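Local coordinates for GRMZM2G135359 pseudokinase (Zea mays, PDB 6CPY), which is the pseudokinase domain of a receptor-like membrane protein and may bind ATP, with kinase activity uncertain, at residues 84-96 against 109-122. Numbering follows the deposited sequence.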
ATOM      1  N   ASN A  84       2.042  12.840  18.761  1.00 39.41           N
ATOM      2  CA  ASN A  84       1.517  12.952  17.401  1.00 36.64           C
ATOM      3  C   ASN A  84       2.579  13.561  16.496  1.00 33.67           C
ATOM      4  O   ASN A  84       2.826  13.055  15.403  1.00 31.21           O
ATOM      5  CB  ASN A  84       0.247  13.823  17.346  1.00 37.99           C
ATOM      6  CG  ASN A  84      -1.005  13.098  17.804  1.00 39.73           C
ATOM      7  OD1 ASN A  84      -1.857  13.690  18.473  1.00 40.80           O
ATOM      8  ND2 ASN A  84      -1.139  11.829  17.437  1.00 41.34           N
ATOM      9  N   GLU A  85       3.202  14.652  16.951  1.00 33.52           N
ATOM     10  CA  GLU A  85       4.220  15.338  16.164  1.00 32.94           C
ATOM     11  C   GLU A  85       5.409  14.429  15.913  1.00 32.42           C
ATOM     12  O   GLU A  85       5.943  14.379  14.816  1.00 29.82           O
ATOM     13  CB  GLU A  85       4.688  16.623  16.865  1.00 31.67           C
ATOM     14  CG  GLU A  85       5.641  17.481  16.047  1.00 31.66           C
ATOM     15  CD  GLU A  85       5.070  17.951  14.710  1.00 31.72           C
ATOM     16  OE1 GLU A  85       3.829  18.084  14.574  1.00 31.93           O
ATOM     17  OE2 GLU A  85       5.881  18.196  13.794  1.00 32.98           O
ATOM     18  N   SER A  86       5.811  13.700  16.945  1.00 34.73           N
ATOM     19  CA  SER A  86       6.938  12.789  16.836  1.00 35.71           C
ATOM     20  C   SER A  86       6.671  11.675  15.810  1.00 33.48           C
ATOM     21  O   SER A  86       7.524  11.389  14.976  1.00 34.07           O
ATOM     22  CB  SER A  86       7.257  12.189  18.209  1.00 37.39           C
ATOM     23  OG  SER A  86       8.417  11.390  18.128  1.00 43.93           O
ATOM     24  N   GLN A  87       5.486  11.074  15.868  1.00 33.68           N
ATOM     25  CA  GLN A  87       5.109  10.014  14.931  1.00 33.64           C
ATOM     26  C   GLN A  87       4.937  10.528  13.503  1.00 31.76           C
ATOM     27  O   GLN A  87       5.195   9.816  12.538  1.00 29.26           O
ATOM     28  CB  GLN A  87       3.828   9.325  15.397  1.00 36.38           C
ATOM     29  CG  GLN A  87       4.022   8.483  16.651  1.00 40.24           C
ATOM     30  CD  GLN A  87       4.930   7.280  16.408  1.00 42.85           C
ATOM     31  OE1 GLN A  87       6.079   7.258  16.846  1.00 46.51           O
ATOM     32  NE2 GLN A  87       4.419   6.283  15.688  1.00 45.83           N
ATOM     33  N   TYR A  88       4.480  11.771  13.384  1.00 29.70           N
ATOM     34  CA  TYR A  88       4.363  12.437  12.092  1.00 28.26           C
ATOM     35  C   TYR A  88       5.729  12.587  11.423  1.00 28.69           C
ATOM     36  O   TYR A  88       5.911  12.234  10.262  1.00 27.67           O
ATOM     37  CB  TYR A  88       3.680  13.799  12.285  1.00 26.99           C
ATOM     38  CG  TYR A  88       3.583  14.668  11.049  1.00 26.91           C
ATOM     39  CD1 TYR A  88       2.515  14.526  10.152  1.00 26.42           C
ATOM     40  CD2 TYR A  88       4.525  15.647  10.790  1.00 26.30           C
ATOM     41  CE1 TYR A  88       2.409  15.329   9.037  1.00 26.17           C
ATOM     42  CE2 TYR A  88       4.432  16.450   9.664  1.00 26.85           C
ATOM     43  CZ  TYR A  88       3.378  16.287   8.791  1.00 26.35           C
ATOM     44  OH  TYR A  88       3.299  17.099   7.683  1.00 27.65           O
ATOM     45  N   ARG A  89       6.706  13.117  12.154  1.00 30.57           N
ATOM     46  CA  ARG A  89       8.041  13.298  11.583  1.00 30.64           C
ATOM     47  C   ARG A  89       8.707  11.955  11.305  1.00 29.94           C
ATOM     48  O   ARG A  89       9.387  11.802  10.300  1.00 30.81           O
ATOM     49  CB  ARG A  89       8.925  14.145  12.502  1.00 32.89           C
ATOM     50  CG  ARG A  89       8.418  15.566  12.662  1.00 34.96           C
ATOM     51  CD  ARG A  89       9.385  16.440  13.442  1.00 38.62           C
ATOM     52  NE  ARG A  89       9.035  17.848  13.250  1.00 42.16           N
ATOM     53  CZ  ARG A  89       9.901  18.851  13.106  1.00 46.14           C
ATOM     54  NH1 ARG A  89      11.217  18.643  13.126  1.00 47.55           N
ATOM     55  NH2 ARG A  89       9.439  20.083  12.925  1.00 49.18           N
ATOM     56  N   LYS A  90       8.504  11.001  12.205  1.00 32.19           N
ATOM     57  CA  LYS A  90       9.069   9.660  12.074  1.00 34.53           C
ATOM     58  C   LYS A  90       8.569   8.980  10.804  1.00 31.89           C
ATOM     59  O   LYS A  90       9.347   8.423  10.045  1.00 32.50           O
ATOM     60  CB  LYS A  90       8.683   8.831  13.301  1.00 38.35           C
ATOM     61  CG  LYS A  90       9.262   7.426  13.369  1.00 44.00           C
ATOM     62  CD  LYS A  90       9.165   6.900  14.796  1.00 46.75           C
ATOM     63  CE  LYS A  90      10.177   7.581  15.713  1.00 49.49           C
ATOM     64  NZ  LYS A  90       9.552   8.103  16.960  1.00 51.41           N
ATOM     65  N   LYS A  91       7.265   9.046  10.566  1.00 31.37           N
ATOM     66  CA  LYS A  91       6.705   8.478   9.338  1.00 30.12           C
ATOM     67  C   LYS A  91       7.327   9.111   8.096  1.00 29.12           C
ATOM     68  O   LYS A  91       7.703   8.413   7.163  1.00 27.44           O
ATOM     69  CB  LYS A  91       5.180   8.626   9.297  1.00 31.06           C
ATOM     70  CG  LYS A  91       4.600   8.141   7.973  1.00 32.84           C
ATOM     71  CD  LYS A  91       3.092   8.123   7.929  1.00 34.15           C
ATOM     72  CE  LYS A  91       2.647   7.557   6.590  1.00 36.17           C
ATOM     73  NZ  LYS A  91       1.170   7.535   6.446  1.00 38.06           N
ATOM     74  N   ILE A  92       7.432  10.439   8.073  1.00 28.25           N
ATOM     75  CA  ILE A  92       7.985  11.127   6.912  1.00 28.09           C
ATOM     76  C   ILE A  92       9.445  10.729   6.661  1.00 29.95           C
ATOM     77  O   ILE A  92       9.830  10.450   5.528  1.00 30.26           O
ATOM     78  CB  ILE A  92       7.857  12.655   7.047  1.00 28.08           C
ATOM     79  CG1 ILE A  92       6.385  13.059   6.879  1.00 27.91           C
ATOM     80  CG2 ILE A  92       8.761  13.357   6.035  1.00 28.23           C
ATOM     81  CD1 ILE A  92       6.051  14.451   7.356  1.00 28.62           C
ATOM     82  N   THR A  93      10.244  10.697   7.724  1.00 31.96           N
ATOM     83  CA  THR A  93      11.646  10.312   7.613  1.00 33.98           C
ATOM     84  C   THR A  93      11.781   8.909   7.035  1.00 33.19           C
ATOM     85  O   THR A  93      12.546   8.703   6.103  1.00 34.43           O
ATOM     86  CB  THR A  93      12.351  10.400   8.983  1.00 35.59           C
ATOM     87  OG1 THR A  93      12.343  11.764   9.414  1.00 36.73           O
ATOM     88  CG2 THR A  93      13.794   9.897   8.894  1.00 36.70           C
ATOM     89  N   ASN A  94      11.003   7.970   7.557  1.00 35.42           N
ATOM     90  CA  ASN A  94      11.052   6.588   7.081  1.00 37.34           C
ATOM     91  C   ASN A  94      10.567   6.408   5.635  1.00 37.12           C
ATOM     92  O   ASN A  94      11.214   5.714   4.856  1.00 37.10           O
ATOM     93  CB  ASN A  94      10.304   5.671   8.047  1.00 40.69           C
ATOM     94  CG  ASN A  94      11.070   5.459   9.345  1.00 45.31           C
ATOM     95  OD1 ASN A  94      10.510   5.548  10.437  1.00 45.80           O
ATOM     96  ND2 ASN A  94      12.369   5.191   9.223  1.00 48.35           N
ATOM     97  N   LEU A  95       9.463   7.053   5.258  1.00 34.63           N
ATOM     98  CA  LEU A  95       9.016   6.997   3.857  1.00 35.15           C
ATOM     99  C   LEU A  95       9.918   7.764   2.896  1.00 34.48           C
ATOM    100  O   LEU A  95       9.950   7.456   1.708  1.00 37.80           O
ATOM    101  CB  LEU A  95       7.558   7.460   3.717  1.00 34.04           C
ATOM    102  CG  LEU A  95       6.544   6.609   4.481  1.00 36.14           C
ATOM    103  CD1 LEU A  95       5.121   7.073   4.202  1.00 36.22           C
ATOM    104  CD2 LEU A  95       6.700   5.129   4.150  1.00 39.00           C
ATOM    105  N   SER A  96      10.677   8.742   3.387  1.00 36.33           N
ATOM    106  CA  SER A  96      11.617   9.457   2.519  1.00 38.77           C
ATOM    107  C   SER A  96      12.704   8.523   1.950  1.00 40.81           C
ATOM    108  O   SER A  96      13.289   8.826   0.921  1.00 41.53           O
ATOM    109  CB  SER A  96      12.280  10.618   3.260  1.00 40.58           C
ATOM    110  OG  SER A  96      13.194  10.129   4.222  1.00 43.61           O
ATOM    111  N   TYR A 109       5.541  17.180   2.219  1.00 23.40           N
ATOM    112  CA  TYR A 109       4.749  17.254   3.435  1.00 24.76           C
ATOM    113  C   TYR A 109       4.439  18.717   3.721  1.00 25.17           C
ATOM    114  O   TYR A 109       5.080  19.600   3.159  1.00 24.68           O
ATOM    115  CB  TYR A 109       5.478  16.602   4.604  1.00 26.22           C
ATOM    116  CG  TYR A 109       6.704  17.352   5.049  1.00 28.49           C
ATOM    117  CD1 TYR A 109       7.934  17.106   4.468  1.00 30.17           C
ATOM    118  CD2 TYR A 109       6.620  18.331   6.034  1.00 30.81           C
ATOM    119  CE1 TYR A 109       9.064  17.812   4.858  1.00 32.09           C
ATOM    120  CE2 TYR A 109       7.747  19.038   6.430  1.00 32.74           C
ATOM    121  CZ  TYR A 109       8.964  18.765   5.838  1.00 33.30           C
ATOM    122  OH  TYR A 109      10.096  19.448   6.223  1.00 36.82           O
ATOM    123  N   CYS A 110       3.437  18.962   4.550  1.00 24.99           N
ATOM    124  CA  CYS A 110       3.120  20.334   4.946  1.00 26.20           C
ATOM    125  C   CYS A 110       2.647  20.358   6.385  1.00 27.42           C
ATOM    126  O   CYS A 110       1.671  19.681   6.765  1.00 26.15           O
ATOM    127  CB  CYS A 110       2.090  20.964   4.014  1.00 26.03           C
ATOM    128  SG  CYS A 110       1.449  22.569   4.581  1.00 28.11           S
ATOM    129  N   GLU A 111       3.390  21.111   7.186  1.00 27.92           N
ATOM    130  CA  GLU A 111       3.024  21.444   8.534  1.00 30.38           C
ATOM    131  C   GLU A 111       2.810  22.945   8.535  1.00 30.70           C
ATOM    132  O   GLU A 111       3.689  23.707   8.104  1.00 31.36           O
ATOM    133  CB  GLU A 111       4.161  21.178   9.511  1.00 34.68           C
ATOM    134  CG  GLU A 111       4.655  19.768   9.583  1.00 37.38           C
ATOM    135  CD  GLU A 111       5.417  19.547  10.873  1.00 38.30           C
ATOM    136  OE1 GLU A 111       4.800  19.040  11.817  1.00 36.49           O
ATOM    137  OE2 GLU A 111       6.599  19.937  10.952  1.00 40.81           O
ATOM    138  N   GLU A 112       1.663  23.360   9.027  1.00 29.53           N
ATOM    139  CA  GLU A 112       1.338  24.779   9.146  1.00 29.40           C
ATOM    140  C   GLU A 112       0.478  24.889  10.369  1.00 30.21           C
ATOM    141  O   GLU A 112      -0.343  24.005  10.628  1.00 30.51           O
ATOM    142  CB  GLU A 112       0.608  25.281   7.891  1.00 29.87           C
ATOM    143  CG  GLU A 112      -0.009  26.672   7.999  1.00 29.92           C
ATOM    144  CD  GLU A 112       1.001  27.752   8.300  1.00 30.25           C
ATOM    145  OE1 GLU A 112       2.006  27.847   7.556  1.00 31.91           O
ATOM    146  OE2 GLU A 112       0.789  28.510   9.280  1.00 30.96           O
ATOM    147  N   GLU A 113       0.679  25.954  11.144  1.00 30.78           N
ATOM    148  CA  GLU A 113      -0.065  26.146  12.393  1.00 31.36           C
ATOM    149  C   GLU A 113      -1.337  26.947  12.199  1.00 31.35           C
ATOM    150  O   GLU A 113      -2.272  26.795  12.980  1.00 29.43           O
ATOM    151  CB  GLU A 113       0.809  26.829  13.451  1.00 35.00           C
ATOM    152  CG  GLU A 113       2.001  26.006  13.918  1.00 36.85           C
ATOM    153  CD  GLU A 113       1.599  24.612  14.379  1.00 41.31           C
ATOM    154  OE1 GLU A 113       0.679  24.494  15.222  1.00 44.08           O
ATOM    155  OE2 GLU A 113       2.200  23.633  13.881  1.00 42.77           O
ATOM    156  N   HIS A 114      -1.377  27.798  11.171  1.00 29.85           N
ATOM    157  CA  HIS A 114      -2.513  28.696  10.954  1.00 31.56           C
ATOM    158  C   HIS A 114      -3.063  28.643   9.525  1.00 31.11           C
ATOM    159  O   HIS A 114      -2.464  29.238   8.622  1.00 32.79           O
ATOM    160  CB  HIS A 114      -2.083  30.133  11.288  1.00 31.67           C
ATOM    161  CG  HIS A 114      -1.333  30.248  12.574  1.00 31.68           C
ATOM    162  ND1 HIS A 114       0.018  30.515  12.630  1.00 32.14           N
ATOM    163  CD2 HIS A 114      -1.742  30.114  13.858  1.00 32.73           C
ATOM    164  CE1 HIS A 114       0.409  30.541  13.893  1.00 32.45           C
ATOM    165  NE2 HIS A 114      -0.640  30.301  14.658  1.00 32.57           N
ATOM    166  N   PRO A 115      -4.175  27.939   9.292  1.00 30.35           N
ATOM    167  CA  PRO A 115      -4.849  27.093  10.277  1.00 29.36           C
ATOM    168  C   PRO A 115      -4.124  25.763  10.450  1.00 28.94           C
ATOM    169  O   PRO A 115      -3.195  25.461   9.695  1.00 26.85           O
ATOM    170  CB  PRO A 115      -6.216  26.862   9.650  1.00 29.80           C
ATOM    171  CG  PRO A 115      -5.950  26.903   8.190  1.00 30.88           C
ATOM    172  CD  PRO A 115      -4.870  27.913   7.995  1.00 30.21           C
ATOM    173  N   PHE A 116      -4.561  24.972  11.421  1.00 28.84           N
ATOM    174  CA  PHE A 116      -3.803  23.781  11.795  1.00 28.64           C
ATOM    175  C   PHE A 116      -3.785  22.776  10.641  1.00 27.62           C
ATOM    176  O   PHE A 116      -4.836  22.393  10.129  1.00 26.60           O
ATOM    177  CB  PHE A 116      -4.363  23.130  13.047  1.00 29.32           C
ATOM    178  CG  PHE A 116      -3.537  21.977  13.515  1.00 29.28           C
ATOM    179  CD1 PHE A 116      -2.366  22.203  14.213  1.00 31.50           C
ATOM    180  CD2 PHE A 116      -3.892  20.682  13.196  1.00 30.98           C
ATOM    181  CE1 PHE A 116      -1.570  21.146  14.620  1.00 31.77           C
ATOM    182  CE2 PHE A 116      -3.103  19.613  13.606  1.00 30.10           C
ATOM    183  CZ  PHE A 116      -1.948  19.854  14.313  1.00 30.80           C
ATOM    184  N   THR A 117      -2.580  22.381  10.236  1.00 26.79           N
ATOM    185  CA  THR A 117      -2.376  21.527   9.065  1.00 25.96           C
ATOM    186  C   THR A 117      -1.295  20.494   9.356  1.00 25.60           C
ATOM    187  O   THR A 117      -0.185  20.841   9.742  1.00 24.53           O
ATOM    188  CB  THR A 117      -1.895  22.366   7.864  1.00 26.37           C
ATOM    189  OG1 THR A 117      -2.753  23.503   7.689  1.00 25.82           O
ATOM    190  CG2 THR A 117      -1.856  21.537   6.579  1.00 26.23           C
ATOM    191  N   ARG A 118      -1.617  19.221   9.157  1.00 25.53           N
ATOM    192  CA  ARG A 118      -0.603  18.183   9.191  1.00 24.62           C
ATOM    193  C   ARG A 118      -0.912  17.244   8.045  1.00 24.23           C
ATOM    194  O   ARG A 118      -1.828  16.428   8.140  1.00 24.13           O
ATOM    195  CB  ARG A 118      -0.626  17.439  10.529  1.00 26.13           C
ATOM    196  CG  ARG A 118      -0.120  18.241  11.720  1.00 26.85           C
ATOM    197  CD  ARG A 118       1.368  18.517  11.610  1.00 27.00           C
ATOM    198  NE  ARG A 118       1.910  19.180  12.785  1.00 29.15           N
ATOM    199  CZ  ARG A 118       1.727  20.467  13.094  1.00 29.85           C
ATOM    200  NH1 ARG A 118       0.977  21.258  12.334  1.00 28.48           N
ATOM    201  NH2 ARG A 118       2.282  20.959  14.197  1.00 32.58           N
ATOM    202  N   VAL A 119      -0.206  17.419   6.934  1.00 24.79           N
ATOM    203  CA  VAL A 119      -0.454  16.590   5.748  1.00 24.16           C
ATOM    204  C   VAL A 119       0.806  15.966   5.182  1.00 23.45           C
ATOM    205  O   VAL A 119       1.939  16.435   5.402  1.00 21.64           O
ATOM    206  CB  VAL A 119      -1.217  17.321   4.599  1.00 27.59           C
ATOM    207  CG1 VAL A 119      -2.378  18.172   5.104  1.00 26.68           C
ATOM    208  CG2 VAL A 119      -0.287  18.094   3.699  1.00 28.70           C
ATOM    209  N   MET A 120       0.582  14.909   4.408  1.00 22.60           N
ATOM    210  CA  MET A 120       1.609  14.220   3.663  1.00 22.82           C
ATOM    211  C   MET A 120       1.108  14.122   2.240  1.00 22.00           C
ATOM    212  O   MET A 120      -0.075  13.856   2.010  1.00 23.12           O
ATOM    213  CB  MET A 120       1.865  12.824   4.257  1.00 24.87           C
ATOM    214  CG  MET A 120       2.527  12.914   5.624  1.00 26.45           C
ATOM    215  SD  MET A 120       2.896  11.319   6.366  1.00 28.59           S
ATOM    216  CE  MET A 120       3.098  11.807   8.084  1.00 29.47           C
ATOM    217  N   VAL A 121       2.004  14.383   1.300  1.00 20.82           N
ATOM    218  CA  VAL A 121       1.664  14.477  -0.107  1.00 21.68           C
ATOM    219  C   VAL A 121       2.211  13.245  -0.828  1.00 21.62           C
ATOM    220  O   VAL A 121       3.415  13.001  -0.827  1.00 21.86           O
ATOM    221  CB  VAL A 121       2.262  15.750  -0.736  1.00 21.96           C
ATOM    222  CG1 VAL A 121       1.935  15.838  -2.226  1.00 22.46           C
ATOM    223  CG2 VAL A 121       1.800  16.981   0.016  1.00 23.54           C
ATOM    224  N   PHE A 122       1.317  12.496  -1.477  1.00 22.47           N
ATOM    225  CA  PHE A 122       1.693  11.256  -2.131  1.00 22.90           C
ATOM    226  C   PHE A 122       1.408  11.290  -3.617  1.00 23.39           C
ATOM    227  O   PHE A 122       0.611  12.105  -4.094  1.00 23.86           O
ATOM    228  CB  PHE A 122       0.914  10.100  -1.522  1.00 22.27           C
ATOM    229  CG  PHE A 122       1.282   9.804  -0.106  1.00 22.41           C
ATOM    230  CD1 PHE A 122       2.391   9.017   0.184  1.00 22.72           C
ATOM    231  CD2 PHE A 122       0.516  10.288   0.936  1.00 22.03           C
ATOM    232  CE1 PHE A 122       2.733   8.738   1.491  1.00 23.11           C
ATOM    233  CE2 PHE A 122       0.851  10.009   2.239  1.00 23.67           C
ATOM    234  CZ  PHE A 122       1.958   9.233   2.520  1.00 22.53           C
TER
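Met120 and Tyr88 meet at the apolar centre of this contact, in which the αC helix of a protein kinase N-lobe, here 82-96, lies along the hairpin of strands 106-112 and 117-123 in the five-stranded antiparallel sheet, nearly parallel to the second strand and antiparallel to the first. It illustrates how one helix can be held by apolar packing in the middle and by charge at one end. The extended Met120 chain brings its methyl CE to 3.5 Å from Tyr88 CD1, and the same methyl touches Ile92 CG1, while SD rests against the aliphatic stem of Lys91. The ammonium of Lys91 passes on to the backbone oxygens of Asp190 and Glu192. Farther along, Leu95 CD1 meets the edge of the Phe122 ring, and Ile92 CD1 packs on Tyr109 CB (3.5 Å).

Tyr88 links this core to the polar edge. With CG anti to the backbone N (chi1 175°), its ring drops toward the strands, sandwiched between Ile92 CD1 on one face and Arg118 CD over the centre of the other, a CH-pi contact. Its hydroxyl donates to Val119 O (2.7 Å), above the carbonyl plane; Cys110 N reaches this oxygen from the opposite face, so the hairpin's own pairing is kept.

Beyond the ring, Glu85, Arg89, Glu111, Glu113 and Arg118 form a salt-bridge network. Glu85 OE2 and Glu111 OE1 stand just 2.4 Å apart, their carboxylates nearly coplanar, a separation so short that one of the two acids probably carries a proton, though the geometry does not settle it. Glu85 OE1 accepts from Trp80 NE1. Arg118 NE reaches the syn lone pair of Glu85 OE1 at 2.8 Å, in the guanidinium plane and nearly straight at 162°.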